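Local atomic coordinates of putative thioesterase (Novosphingobium aromaticivorans, PDB entry 3CJY), a protein that probably hydrolyses acyl-CoA thioesters, as a double hot-dog thioesterase, and binds calcium. Residues Ala185-Leu188 with Pro189-Leu192. Residues are numbered along the deposited sequence; the frame is centred on the assembly and turned at random.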
loop_
_atom_site.group_PDB
_atom_site.type_symbol
_atom_site.label_atom_id
_atom_site.label_comp_id
_atom_site.label_asym_id
_atom_site.label_seq_id
_atom_site.Cartn_x
_atom_site.Cartn_y
_atom_site.Cartn_z
ATOM N N ALA A 185 -6.740 -10.363 3.211
ATOM C CA ALA A 185 -5.986 -9.147 3.502
ATOM C C ALA A 185 -6.873 -8.122 4.229
ATOM O O ALA A 185 -6.405 -7.339 5.029
ATOM C CB ALA A 185 -5.402 -8.486 2.185
ATOM N N ASP A 186 -8.175 -8.142 3.925
ATOM C CA ASP A 186 -9.118 -7.191 4.543
ATOM C C ASP A 186 -9.692 -7.649 5.888
ATOM O O ASP A 186 -10.761 -7.195 6.318
ATOM C CB ASP A 186 -10.202 -6.804 3.570
ATOM C CG ASP A 186 -10.959 -5.523 3.991
ATOM O OD1 ASP A 186 -10.322 -4.569 4.457
ATOM O OD2 ASP A 186 -12.203 -5.488 3.855
ATOM N N PHE A 187 -8.940 -8.494 6.581
ATOM C CA PHE A 187 -9.231 -8.831 7.960
ATOM C C PHE A 187 -8.545 -7.842 8.952
ATOM O O PHE A 187 -8.692 -7.932 10.161
ATOM C CB PHE A 187 -8.828 -10.270 8.268
ATOM C CG PHE A 187 -9.891 -11.286 7.954
ATOM C CD1 PHE A 187 -10.368 -11.440 6.659
ATOM C CD2 PHE A 187 -10.381 -12.116 8.967
ATOM C CE1 PHE A 187 -11.340 -12.350 6.358
ATOM C CE2 PHE A 187 -11.352 -13.069 8.673
ATOM C CZ PHE A 187 -11.819 -13.187 7.357
ATOM N N LEU A 188 -7.876 -6.829 8.414
ATOM C CA LEU A 188 -7.191 -5.854 9.280
ATOM C C LEU A 188 -8.146 -5.109 10.205
ATOM O O LEU A 188 -7.734 -4.724 11.274
ATOM C CB LEU A 188 -6.292 -4.880 8.502
ATOM C CG LEU A 188 -4.904 -5.415 8.215
ATOM C CD1 LEU A 188 -4.189 -4.608 7.157
ATOM C CD2 LEU A 188 -4.084 -5.484 9.522
ATOM N N PRO A 189 -9.396 -4.824 9.766
ATOM C CA PRO A 189 -10.278 -4.173 10.773
ATOM C C PRO A 189 -10.444 -4.983 12.080
ATOM O O PRO A 189 -10.565 -4.431 13.165
ATOM C CB PRO A 189 -11.576 -3.950 9.988
ATOM C CG PRO A 189 -11.122 -3.854 8.554
ATOM C CD PRO A 189 -10.009 -4.826 8.415
ATOM N N ILE A 190 -10.360 -6.302 11.996
ATOM C CA ILE A 190 -10.451 -7.167 13.174
ATOM C C ILE A 190 -9.196 -6.959 14.022
ATOM O O ILE A 190 -9.272 -6.827 15.235
ATOM C CB ILE A 190 -10.625 -8.660 12.769
ATOM C CG1 ILE A 190 -12.010 -8.854 12.115
ATOM C CG2 ILE A 190 -10.450 -9.556 13.968
ATOM C CD1 ILE A 190 -12.192 -10.205 11.512
ATOM N N ALA A 191 -8.064 -6.801 13.358
ATOM C CA ALA A 191 -6.809 -6.566 14.066
ATOM C C ALA A 191 -6.879 -5.201 14.773
ATOM O O ALA A 191 -6.376 -5.036 15.896
ATOM C CB ALA A 191 -5.627 -6.568 13.102
ATOM N N LEU A 192 -7.566 -4.252 14.157
ATOM C CA LEU A 192 -7.692 -2.906 14.772
ATOM C C LEU A 192 -8.522 -3.004 16.047
ATOM O O LEU A 192 -8.177 -2.439 17.085
ATOM C CB LEU A 192 -8.275 -1.918 13.785
ATOM C CG LEU A 192 -8.514 -0.529 14.346
ATOM C CD1 LEU A 192 -7.208 0.080 14.923
ATOM C CD2 LEU A 192 -9.210 0.368 13.294
#
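Ile190 lies alongside Phe187, the two side chains pointing the same way at the start of helix 188-196. From the base outward, CB of Ile190 rests 3.3 Å from Phe187 O; CG1, set anti to its own carbonyl carbon (chi1 -68°), passes 4.0 Å from that same Phe187 O; and CD1 ends obliquely against the ring, 3.7 Å from CD2 of Phe187. The backbone draws the pair together, for Ile190 N donates to Phe187 O over 3.0 Å from well above the carbonyl plane, and Ala191 N adds a weak bond to that oxygen. Leu192 N then donates to Leu188 O at 2.9 Å, a sounder i to i+4 bond nearly in line with the C=O. Pro189 suits this first turn, where an N-H would find no earlier carbonyl within the helix; its CD lies 3.3 Å from Asp186 O. Replacing Pro189 by an alanine removes CG and CD and would probably cost packing on Gln253 and Leu255 and free phi. Asp186 OD1 accepts hydrogen bonds from Gln253 and Asn207. The turn joins helices 178-185 and 188-196; Phe187, with Leu188 and Ala191 of the helix, packs on Met224 of strand 220-230, and Leu192 on Leu255 of strand 247-256.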